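Local coordinates for uncharacterized protein lp_2219 (Lactobacillus plantarum, PDB 3HFQ) that is of unknown function but folds as a seven-bladed beta-propeller of the lactonase family and so may act on a lactone such as 6-phosphogluconolactone, at residues 16-21 against 51-56; 155-160 against 201-206; 230-235 against 259-264; 291-294 against 299-302. The protein carries 1 engineered substitution. One frame throughout, in Å; residues are numbered along the deposited sequence.

How the contacts relate
The four contacts follow one another along the chain without interleaving, as expected where each propeller blade is an antiparallel four-stranded sheet built largely from consecutive strands. Contacts 1, 2 and 3 each join neighbouring blades, whereas contact 4 lies within the sheet of strands 290-293 to 322-330. Strand 334-339 then returns to the sheet of strand 17-24, closing the ring between the chain's two ends. Contacts 1 and 3 are farthest apart, their centres about 29 Å from each other. Contacts 2 and 3, with centres about 18 Å apart, meet through a salt bridge from Glu206 to Arg259 beside a bound phosphate. Leu264 of contact 3 also packs on Phe291 and Val300 of contact 4.

Contact 1: residues 16-21 against 51-56; sequences QGIYQG and DCLYSV
Ile18 and the pair Leu53 and Ser55 make an apolar contact between sheets, in which one methyl group does all the touching from the 16-21 side. Ile18 CD1 lies 3.8 Å from Ser55 CB and 3.9 Å from Leu53 CD2, so the end of the isoleucine meets two side chains that are two residues apart on the same strand and therefore point to the same side of it. The reach comes from the torsions: CG1 of Ile18 is anti to the carbonyl carbon (chi1 -57°) and the chain then runs on extended to CD1. Leu53 answers with a single branch, CD2. The area buried between the segments is small, 105 Å², and the nearest CA atoms, those of Ile18 and Ser55, are 8.7 Å apart, a spacing that separates two stacked sheets and not two paired strands.

No hydrogen bond crosses the interface. The hydroxyl of Ser55 also lies near the methyl, with OG 3.9 Å from Ile18 CD1, but its polar partner is the indole NE1 of Trp68. Within 16-21, Tyr19 OH receives the backbone N-H of Gln16 at 2.9 Å, tying the tyrosine to the residue just before its strand.

Strand 17-24 runs between strands 29-38 and 2-9 of one propeller blade, while strand 52-59 lies between strands 45-47 and 62-71 of the next. Leu45, from the first strand of that second blade, touches Ile18, Leu53 and Ser55 alike and adds to the apolar seam between the two blades.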
loop_
_atom_site.group_PDB
_atom_site.type_symbol
_atom_site.label_atom_id
_atom_site.label_comp_id
_atom_site.label_asym_id
_atom_site.label_seq_id
_atom_site.Cartn_x
_atom_site.Cartn_y
_atom_site.Cartn_z
ATOM N N GLN A 16 -18.979 6.905 -2.797
ATOM C CA GLN A 16 -19.926 5.801 -2.922
ATOM C C GLN A 16 -19.217 4.466 -3.132
ATOM O O GLN A 16 -19.867 3.436 -3.332
ATOM C CB GLN A 16 -20.896 6.051 -4.080
ATOM C CG GLN A 16 -21.864 7.190 -3.838
ATOM C CD GLN A 16 -22.812 7.390 -5.000
ATOM O OE1 GLN A 16 -22.387 7.605 -6.134
ATOM N NE2 GLN A 16 -24.110 7.320 -4.724
ATOM N N GLY A 17 -17.887 4.480 -3.091
ATOM C CA GLY A 17 -17.148 3.242 -3.266
ATOM C C GLY A 17 -15.860 3.340 -4.060
ATOM O O GLY A 17 -15.033 4.225 -3.829
ATOM N N ILE A 18 -15.693 2.416 -5.001
ATOM C CA ILE A 18 -14.502 2.368 -5.839
ATOM C C ILE A 18 -14.720 3.150 -7.130
ATOM O O ILE A 18 -15.697 2.923 -7.848
ATOM C CB ILE A 18 -14.145 0.902 -6.183
ATOM C CG1 ILE A 18 -13.947 0.110 -4.890
ATOM C CG2 ILE A 18 -12.878 0.848 -7.032
ATOM C CD1 ILE A 18 -13.843 -1.383 -5.093
ATOM N N TYR A 19 -13.814 4.080 -7.416
ATOM C CA TYR A 19 -13.909 4.881 -8.629
ATOM C C TYR A 19 -12.867 4.443 -9.644
ATOM O O TYR A 19 -11.942 3.695 -9.319
ATOM C CB TYR A 19 -13.735 6.376 -8.316
ATOM C CG TYR A 19 -14.859 6.951 -7.479
ATOM C CD1 TYR A 19 -14.891 6.757 -6.099
ATOM C CD2 TYR A 19 -15.925 7.631 -8.075
ATOM C CE1 TYR A 19 -15.956 7.218 -5.329
ATOM C CE2 TYR A 19 -17.000 8.096 -7.312
ATOM C CZ TYR A 19 -17.007 7.884 -5.940
ATOM O OH TYR A 19 -18.057 8.329 -5.173
ATOM N N GLN A 20 -13.029 4.902 -10.880
ATOM C CA GLN A 20 -12.089 4.558 -11.933
ATOM C C GLN A 20 -11.814 5.779 -12.796
ATOM O O GLN A 20 -12.685 6.628 -12.995
ATOM C CB GLN A 20 -12.629 3.396 -12.778
ATOM C CG GLN A 20 -13.821 3.717 -13.674
ATOM C CD GLN A 20 -14.416 2.467 -14.304
ATOM O OE1 GLN A 20 -13.693 1.532 -14.657
ATOM N NE2 GLN A 20 -15.735 2.450 -14.458
ATOM N N GLY A 21 -10.586 5.874 -13.286
ATOM C CA GLY A 21 -10.223 7.004 -14.111
ATOM C C GLY A 21 -9.281 6.614 -15.225
ATOM O O GLY A 21 -8.989 5.434 -15.436
ATOM N N ASP A 51 -8.138 -10.365 -13.907
ATOM C CA ASP A 51 -8.879 -9.122 -13.778
ATOM C C ASP A 51 -9.945 -9.147 -12.694
ATOM O O ASP A 51 -11.008 -8.542 -12.833
ATOM C CB ASP A 51 -9.498 -8.710 -15.118
ATOM C CG ASP A 51 -8.450 -8.311 -16.140
ATOM O OD1 ASP A 51 -7.477 -7.621 -15.759
ATOM O OD2 ASP A 51 -8.598 -8.678 -17.323
ATOM N N CYS A 52 -9.664 -9.870 -11.615
ATOM C CA CYS A 52 -10.578 -9.892 -10.489
ATOM C C CYS A 52 -10.047 -8.831 -9.538
ATOM O O CYS A 52 -8.834 -8.649 -9.411
ATOM C CB CYS A 52 -10.599 -11.262 -9.814
ATOM S SG CYS A 52 -11.682 -12.448 -10.660
ATOM N N LEU A 53 -10.963 -8.118 -8.897
ATOM C CA LEU A 53 -10.613 -7.061 -7.967
ATOM C C LEU A 53 -10.985 -7.474 -6.551
ATOM O O LEU A 53 -12.072 -7.998 -6.314
ATOM C CB LEU A 53 -11.361 -5.778 -8.345
ATOM C CG LEU A 53 -11.276 -4.567 -7.413
ATOM C CD1 LEU A 53 -9.843 -4.060 -7.327
ATOM C CD2 LEU A 53 -12.193 -3.477 -7.949
ATOM N N TYR A 54 -10.073 -7.242 -5.617
ATOM C CA TYR A 54 -10.303 -7.578 -4.221
ATOM C C TYR A 54 -10.185 -6.279 -3.438
ATOM O O TYR A 54 -9.192 -5.568 -3.547
ATOM C CB TYR A 54 -9.281 -8.625 -3.771
ATOM C CG TYR A 54 -9.420 -9.914 -4.559
ATOM C CD1 TYR A 54 -10.503 -10.768 -4.345
ATOM C CD2 TYR A 54 -8.534 -10.224 -5.592
ATOM C CE1 TYR A 54 -10.703 -11.898 -5.136
ATOM C CE2 TYR A 54 -8.728 -11.360 -6.396
ATOM C CZ TYR A 54 -9.822 -12.184 -6.164
ATOM O OH TYR A 54 -10.045 -13.287 -6.964
ATOM N N SER A 55 -11.215 -5.965 -2.661
ATOM C CA SER A 55 -11.230 -4.719 -1.915
ATOM C C SER A 55 -11.603 -4.847 -0.454
ATOM O O SER A 55 -12.356 -5.739 -0.064
ATOM C CB SER A 55 -12.216 -3.750 -2.570
ATOM O OG SER A 55 -13.528 -4.301 -2.551
ATOM N N VAL A 56 -11.064 -3.937 0.348
ATOM C CA VAL A 56 -11.378 -3.885 1.765
ATOM C C VAL A 56 -12.884 -3.668 1.747
ATOM O O VAL A 56 -13.394 -2.951 0.881
ATOM C CB VAL A 56 -10.677 -2.692 2.431
ATOM C CG1 VAL A 56 -11.216 -2.479 3.844
ATOM C CG2 VAL A 56 -9.175 -2.949 2.471
#

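Contact 2: residues 155-160 against 201-206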
loop_
_atom_site.group_PDB
_atom_site.type_symbol
_atom_site.label_atom_id
_atom_site.label_comp_id
_atom_site.label_asym_id
_atom_site.label_seq_id
_atom_site.Cartn_x
_atom_site.Cartn_y
_atom_site.Cartn_z
ATOM N N ALA A 155 5.762 -11.165 4.126
ATOM C CA ALA A 155 6.230 -10.147 5.054
ATOM C C ALA A 155 4.985 -9.526 5.673
ATOM O O ALA A 155 4.086 -9.087 4.955
ATOM C CB ALA A 155 7.040 -9.092 4.315
ATOM N N VAL A 156 4.936 -9.504 7.002
ATOM C CA VAL A 156 3.797 -8.958 7.737
ATOM C C VAL A 156 4.310 -7.887 8.700
ATOM O O VAL A 156 5.130 -8.167 9.568
ATOM C CB VAL A 156 3.072 -10.088 8.517
ATOM C CG1 VAL A 156 1.904 -9.519 9.323
ATOM C CG2 VAL A 156 2.571 -11.147 7.536
ATOM N N ILE A 157 3.820 -6.661 8.541
ATOM C CA ILE A 157 4.277 -5.542 9.364
ATOM C C ILE A 157 3.320 -5.133 10.479
ATOM O O ILE A 157 2.148 -4.875 10.233
ATOM C CB ILE A 157 4.544 -4.309 8.473
ATOM C CG1 ILE A 157 5.520 -4.688 7.356
ATOM C CG2 ILE A 157 5.096 -3.163 9.310
ATOM C CD1 ILE A 157 5.708 -3.601 6.312
ATOM N N ASP A 158 3.839 -5.055 11.702
ATOM C CA ASP A 158 3.041 -4.669 12.860
ATOM C C ASP A 158 3.462 -3.270 13.312
ATOM O O ASP A 158 4.506 -3.093 13.941
ATOM C CB ASP A 158 3.255 -5.664 14.007
ATOM C CG ASP A 158 2.233 -5.509 15.120
ATOM O OD1 ASP A 158 1.800 -4.371 15.386
ATOM O OD2 ASP A 158 1.871 -6.529 15.743
ATOM N N LEU A 159 2.647 -2.278 12.978
ATOM C CA LEU A 159 2.933 -0.900 13.345
ATOM C C LEU A 159 2.854 -0.711 14.856
ATOM O O LEU A 159 3.615 0.066 15.438
ATOM C CB LEU A 159 1.938 0.033 12.638
ATOM C CG LEU A 159 1.973 1.529 12.965
ATOM C CD1 LEU A 159 1.572 2.332 11.734
ATOM C CD2 LEU A 159 1.047 1.824 14.138
ATOM N N GLY A 160 1.939 -1.440 15.486
ATOM C CA GLY A 160 1.749 -1.330 16.919
ATOM C C GLY A 160 2.876 -1.843 17.799
ATOM O O GLY A 160 3.131 -1.281 18.867
ATOM N N ALA A 201 15.154 -4.258 0.952
ATOM C CA ALA A 201 13.776 -3.854 1.187
ATOM C C ALA A 201 13.846 -2.487 1.850
ATOM O O ALA A 201 14.775 -2.204 2.603
ATOM C CB ALA A 201 13.064 -4.850 2.105
ATOM N N PHE A 202 12.868 -1.641 1.562
ATOM C CA PHE A 202 12.824 -0.304 2.132
ATOM C C PHE A 202 11.531 -0.223 2.919
ATOM O O PHE A 202 10.443 -0.404 2.373
ATOM C CB PHE A 202 12.895 0.722 1.002
ATOM C CG PHE A 202 14.111 0.545 0.135
ATOM C CD1 PHE A 202 15.357 1.017 0.551
ATOM C CD2 PHE A 202 14.033 -0.181 -1.049
ATOM C CE1 PHE A 202 16.506 0.762 -0.201
ATOM C CE2 PHE A 202 15.175 -0.442 -1.806
ATOM C CZ PHE A 202 16.416 0.031 -1.379
ATOM N N LEU A 203 11.672 0.031 4.215
ATOM C CA LEU A 203 10.544 0.067 5.137
ATOM C C LEU A 203 10.149 1.468 5.581
ATOM O O LEU A 203 10.972 2.226 6.095
ATOM C CB LEU A 203 10.902 -0.780 6.361
ATOM C CG LEU A 203 9.962 -0.847 7.562
ATOM C CD1 LEU A 203 8.738 -1.691 7.230
ATOM C CD2 LEU A 203 10.720 -1.450 8.741
ATOM N N ALA A 204 8.880 1.807 5.397
ATOM C CA ALA A 204 8.406 3.122 5.793
ATOM C C ALA A 204 7.966 3.114 7.250
ATOM O O ALA A 204 7.206 2.244 7.675
ATOM C CB ALA A 204 7.256 3.558 4.895
ATOM N N GLY A 205 8.476 4.080 8.010
ATOM C CA GLY A 205 8.117 4.209 9.407
ATOM C C GLY A 205 7.121 5.347 9.502
ATOM O O GLY A 205 7.495 6.516 9.455
ATOM N N GLU A 206 5.846 5.002 9.627
ATOM C CA GLU A 206 4.794 6.004 9.697
ATOM C C GLU A 206 4.942 7.007 10.831
ATOM O O GLU A 206 5.001 8.214 10.599
ATOM C CB GLU A 206 3.423 5.333 9.833
ATOM C CG GLU A 206 2.285 6.340 9.992
ATOM C CD GLU A 206 0.945 5.691 10.276
ATOM O OE1 GLU A 206 0.549 4.785 9.515
ATOM O OE2 GLU A 206 0.283 6.097 11.256
#
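Two successive blades of the seven-bladed propeller face each other here through their second strands, 154-158 and 200-205, with Ile157 against Leu203 and, where the strands give way to loops, Leu159 against Glu206. The CA atoms of Ile157 and Leu203 are 9.4 Å apart, and no hydrogen bond joins the segments, which is the signature of face-to-face packing between sheets as opposed to strand pairing.

Within the sheets the bridge is methyl to methyl: Ile157 CD1 lies 3.7 Å from Leu203 CD1. The two side chains run antiparallel past one another and meet at these methyls. Leu203 carries its CG anti to the backbone N (chi1 175°), which sends the CD1 branch across the gap. Pro189, at the start of the inner strand 189-194, touches both residues, while Met183 and Phe187 pack on Leu203 from the loop leading into that strand.

At the loop end the backbones come closer, the CA atoms of Leu159 and Glu206 being 8.0 Å apart. Glu206 is extended as far as its carboxylate, and Arg190 and Arg259 grip OE1 through salt bridges that hold the group in place. Both arginines also bind the phosphate, which lies about 3 Å from the glutamate side chain and probably came from the crystallisation liquor, though such ions often mark pockets. The apolar neighbour of the carboxylate is one branch of Leu159: Leu159 CD1, 3.5 Å from Glu206 OE1, is a methyl set over the flat face of the acid group.

Contact 3: residues 230-235 against 259-264. With PO4 (phosphate ion), chain C.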
loop_
_atom_site.group_PDB
_atom_site.type_symbol
_atom_site.label_atom_id
_atom_site.label_comp_id
_atom_site.label_asym_id
_atom_site.label_seq_id
_atom_site.Cartn_x
_atom_site.Cartn_y
_atom_site.Cartn_z
ATOM N N LYS A 230 15.396 10.341 7.209
ATOM C CA LYS A 230 14.138 11.021 7.518
ATOM C C LYS A 230 13.385 11.301 6.224
ATOM O O LYS A 230 13.996 11.464 5.170
ATOM C CB LYS A 230 14.398 12.335 8.272
ATOM C CG LYS A 230 15.092 12.136 9.616
ATOM C CD LYS A 230 15.266 13.442 10.393
ATOM C CE LYS A 230 13.969 13.897 11.052
ATOM N NZ LYS A 230 14.184 15.077 11.943
ATOM N N THR A 231 12.058 11.359 6.301
ATOM C CA THR A 231 11.252 11.600 5.110
ATOM C C THR A 231 10.753 13.039 5.019
ATOM O O THR A 231 10.078 13.403 4.058
ATOM C CB THR A 231 10.039 10.644 5.050
ATOM O OG1 THR A 231 9.128 10.946 6.113
ATOM C CG2 THR A 231 10.500 9.193 5.189
ATOM N N ILE A 232 11.097 13.848 6.019
ATOM C CA ILE A 232 10.699 15.258 6.065
ATOM C C ILE A 232 11.839 16.098 6.644
ATOM O O ILE A 232 12.802 15.555 7.188
ATOM C CB ILE A 232 9.447 15.473 6.950
ATOM C CG1 ILE A 232 9.688 14.889 8.344
ATOM C CG2 ILE A 232 8.228 14.849 6.294
ATOM C CD1 ILE A 232 8.586 15.202 9.340
ATOM N N PRO A 233 11.745 17.434 6.529
ATOM C CA PRO A 233 12.795 18.312 7.059
ATOM C C PRO A 233 13.055 18.058 8.537
ATOM O O PRO A 233 12.142 17.715 9.292
ATOM C CB PRO A 233 12.238 19.707 6.799
ATOM C CG PRO A 233 11.482 19.518 5.524
ATOM C CD PRO A 233 10.740 18.221 5.792
ATOM N N ALA A 234 14.304 18.235 8.945
ATOM C CA ALA A 234 14.690 18.013 10.331
ATOM C C ALA A 234 13.977 18.955 11.298
ATOM O O ALA A 234 13.762 18.608 12.458
ATOM C CB ALA A 234 16.200 18.159 10.474
ATOM N N ASP A 235 13.602 20.139 10.825
ATOM C CA ASP A 235 12.933 21.103 11.690
ATOM C C ASP A 235 11.404 21.092 11.648
ATOM O O ASP A 235 10.765 21.863 12.367
ATOM C CB ASP A 235 13.437 22.520 11.395
ATOM C CG ASP A 235 13.333 22.886 9.931
ATOM O OD1 ASP A 235 12.611 22.186 9.189
ATOM O OD2 ASP A 235 13.969 23.883 9.521
ATOM N N ARG A 259 1.898 12.415 5.185
ATOM C CA ARG A 259 0.608 12.981 5.577
ATOM C C ARG A 259 0.853 14.001 6.682
ATOM O O ARG A 259 1.199 13.645 7.809
ATOM C CB ARG A 259 -0.321 11.887 6.089
ATOM C CG ARG A 259 -0.791 10.926 5.020
ATOM C CD ARG A 259 -1.511 9.753 5.657
ATOM N NE ARG A 259 -0.585 8.907 6.408
ATOM C CZ ARG A 259 -0.929 7.775 7.012
ATOM N NH1 ARG A 259 -2.186 7.353 6.958
ATOM N NH2 ARG A 259 -0.013 7.052 7.650
ATOM N N GLY A 260 0.659 15.270 6.348
ATOM C CA GLY A 260 0.896 16.345 7.296
ATOM C C GLY A 260 1.757 17.353 6.560
ATOM O O GLY A 260 1.329 18.475 6.300
ATOM N N TYR A 261 2.976 16.951 6.215
ATOM C CA TYR A 261 3.867 17.827 5.463
ATOM C C TYR A 261 3.324 17.824 4.034
ATOM O O TYR A 261 3.642 18.693 3.219
ATOM C CB TYR A 261 5.306 17.294 5.496
ATOM C CG TYR A 261 6.331 18.280 4.979
ATOM C CD1 TYR A 261 6.462 19.543 5.556
ATOM C CD2 TYR A 261 7.162 17.956 3.908
ATOM C CE1 TYR A 261 7.392 20.461 5.073
ATOM C CE2 TYR A 261 8.092 18.865 3.419
ATOM C CZ TYR A 261 8.203 20.114 4.008
ATOM O OH TYR A 261 9.122 21.015 3.527
ATOM N N ASN A 262 2.496 16.821 3.753
ATOM C CA ASN A 262 1.835 16.646 2.464
ATOM C C ASN A 262 2.717 16.736 1.224
ATOM O O ASN A 262 2.530 17.606 0.367
ATOM C CB ASN A 262 0.667 17.636 2.342
ATOM C CG ASN A 262 -0.369 17.448 3.434
ATOM O OD1 ASN A 262 -0.586 16.333 3.914
ATOM N ND2 ASN A 262 -1.027 18.536 3.822
ATOM N N THR A 263 3.667 15.814 1.116
ATOM C CA THR A 263 4.565 15.780 -0.032
ATOM C C THR A 263 4.904 14.348 -0.390
ATOM O O THR A 263 4.531 13.404 0.305
ATOM C CB THR A 263 5.928 16.421 0.279
ATOM O OG1 THR A 263 6.582 15.637 1.286
ATOM C CG2 THR A 263 5.772 17.848 0.772
ATOM N N LEU A 264 5.613 14.211 -1.501
ATOM C CA LEU A 264 6.136 12.932 -1.928
ATOM C C LEU A 264 7.620 13.242 -1.824
ATOM O O LEU A 264 8.075 14.267 -2.340
ATOM C CB LEU A 264 5.781 12.604 -3.381
ATOM C CG LEU A 264 4.333 12.253 -3.742
ATOM C CD1 LEU A 264 4.317 11.629 -5.133
ATOM C CD2 LEU A 264 3.755 11.276 -2.725
HETATM P P PO4 C . -2.782 4.468 9.256
HETATM O O1 PO4 C . -3.460 5.747 9.877
HETATM O O2 PO4 C . -2.015 4.864 7.938
HETATM O O3 PO4 C . -1.768 3.848 10.293
HETATM O O4 PO4 C . -3.889 3.400 8.906
#
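Pro233 lies over one face of the Tyr261 ring, joining the loop after the outermost strand 222-230 of one propeller blade to the turn between strands 253-259 and 263-269 of the next. The CH-pi contact is made by Pro233 CD, 3.8 Å from the ring centroid and 22° off the ring normal. Further along the ring, Pro233 CG reaches 3.4 Å from Tyr261 OH. Beside the stem, Ile232 CG2 touches Tyr261 CB at 3.9 Å. The tyrosine extends to the proline because its CG is anti to the backbone N (chi1 -169°). With an alanine in place of Tyr261, Pro233 would probably lose its aromatic platform, and the loop could be left with more freedom to move.

In the next shell, Tyr236 meets the tyrosine ring edge-to-face and Asn240 OD1 receives its backbone N-H. The turn carries a G1 beta bulge, Asn262 and Thr263 both facing Asn258. Gly260 N donates to Asn262 OD1 at 2.9 Å, from well above the amide plane. At the end of strand 253-259, the guanidinium edge of Arg259 meets the phosphate, which His144 and Arg190 also bind: NH1 (2.7 Å) and NH2 (3.0 Å) both hydrogen-bond to PO4 O2.

Contact 4: residues 291-294 against 299-302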
loop_
_atom_site.group_PDB
_atom_site.type_symbol
_atom_site.label_atom_id
_atom_site.label_comp_id
_atom_site.label_asym_id
_atom_site.label_seq_id
_atom_site.Cartn_x
_atom_site.Cartn_y
_atom_site.Cartn_z
ATOM N N PHE A 291 -0.234 6.554 -3.520
ATOM C CA PHE A 291 0.174 7.060 -4.822
ATOM C C PHE A 291 0.905 5.912 -5.499
ATOM O O PHE A 291 1.202 4.907 -4.861
ATOM C CB PHE A 291 1.148 8.237 -4.668
ATOM C CG PHE A 291 2.519 7.836 -4.172
ATOM C CD1 PHE A 291 2.761 7.651 -2.810
ATOM C CD2 PHE A 291 3.556 7.594 -5.074
ATOM C CE1 PHE A 291 4.007 7.228 -2.356
ATOM C CE2 PHE A 291 4.811 7.168 -4.627
ATOM C CZ PHE A 291 5.035 6.984 -3.263
ATOM N N ASP A 292 1.188 6.055 -6.789
ATOM C CA ASP A 292 1.946 5.038 -7.503
ATOM C C ASP A 292 2.386 5.562 -8.857
ATOM O O ASP A 292 1.811 6.517 -9.382
ATOM C CB ASP A 292 1.125 3.756 -7.691
ATOM C CG ASP A 292 1.996 2.551 -8.040
ATOM O OD1 ASP A 292 3.241 2.657 -7.930
ATOM O OD2 ASP A 292 1.440 1.493 -8.411
ATOM N N LEU A 293 3.431 4.950 -9.402
ATOM C CA LEU A 293 3.926 5.319 -10.717
ATOM C C LEU A 293 3.006 4.586 -11.678
ATOM O O LEU A 293 2.456 3.542 -11.327
ATOM C CB LEU A 293 5.364 4.823 -10.920
ATOM C CG LEU A 293 6.523 5.560 -10.240
ATOM C CD1 LEU A 293 6.399 5.480 -8.726
ATOM C CD2 LEU A 293 7.834 4.932 -10.700
ATOM N N ASP A 294 2.821 5.125 -12.877
ATOM C CA ASP A 294 1.965 4.460 -13.852
ATOM C C ASP A 294 2.806 3.348 -14.481
ATOM O O ASP A 294 4.010 3.271 -14.241
ATOM C CB ASP A 294 1.501 5.455 -14.919
ATOM C CG ASP A 294 2.585 5.776 -15.925
ATOM O OD1 ASP A 294 3.678 6.213 -15.507
ATOM O OD2 ASP A 294 2.337 5.591 -17.132
ATOM N N PHE A 299 4.929 8.775 -15.253
ATOM C CA PHE A 299 3.980 9.561 -14.473
ATOM C C PHE A 299 3.782 8.998 -13.071
ATOM O O PHE A 299 4.102 7.841 -12.801
ATOM C CB PHE A 299 2.613 9.574 -15.160
ATOM C CG PHE A 299 2.631 10.132 -16.550
ATOM C CD1 PHE A 299 2.515 11.501 -16.766
ATOM C CD2 PHE A 299 2.767 9.288 -17.647
ATOM C CE1 PHE A 299 2.535 12.021 -18.059
ATOM C CE2 PHE A 299 2.789 9.797 -18.944
ATOM C CZ PHE A 299 2.672 11.162 -19.151
ATOM N N VAL A 300 3.243 9.837 -12.194
ATOM C CA VAL A 300 2.919 9.445 -10.830
ATOM C C VAL A 300 1.571 10.074 -10.510
ATOM O O VAL A 300 1.319 11.228 -10.862
ATOM C CB VAL A 300 3.938 9.961 -9.797
ATOM C CG1 VAL A 300 3.395 9.731 -8.384
ATOM C CG2 VAL A 300 5.271 9.240 -9.966
ATOM N N VAL A 301 0.699 9.302 -9.877
ATOM C CA VAL A 301 -0.614 9.797 -9.479
ATOM C C VAL A 301 -0.726 9.614 -7.974
ATOM O O VAL A 301 -0.429 8.543 -7.454
ATOM C CB VAL A 301 -1.756 9.011 -10.171
ATOM C CG1 VAL A 301 -3.103 9.378 -9.547
ATOM C CG2 VAL A 301 -1.767 9.327 -11.653
ATOM N N VAL A 302 -1.133 10.669 -7.278
ATOM C CA VAL A 302 -1.295 10.618 -5.833
ATOM C C VAL A 302 -2.711 11.070 -5.499
ATOM O O VAL A 302 -3.289 11.885 -6.219
ATOM C CB VAL A 302 -0.296 11.566 -5.110
ATOM C CG1 VAL A 302 -0.491 12.992 -5.588
ATOM C CG2 VAL A 302 -0.495 11.491 -3.591
#
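Asp294 meets Phe299 at the end of a strand pair, and its side chain can be traced from stem to tip. CB lies 4.1 Å from Phe299 O. CG stands between the backbone N and the carbonyl carbon (chi1 76°), which brings the carboxylate round to the opposite strand. There OD1 accepts the backbone N-H of Phe299 at 2.9 Å, met from above the carboxylate plane. OD2 sits at the edge of the Phe299 ring, 3.8 Å from CD2, the two planes 75° apart; its hydrogen-bond partner is Thr296 OG1, in the connecting loop. Glu3 OE1 is also close to OD2, and this may favour protonation of one of the two acids. Were Asp294 replaced by an alanine, Phe299 N and Thr296 OG1 would probably be left without this acceptor, and the hairpin end could fray.

Backbone bonds continue the pairing: Asp294 N to Phe299 O, then Asp292 and Val301 in both directions, each 3.0 Å. Between them, Leu293 and Val300 form a non-hydrogen-bonded pair, with Leu293 CG 3.9 Å from Val300 CG2. The short strand axes run at 168°, nearly antiparallel: a beta-hairpin, formed by the first two strands of a four-stranded propeller blade.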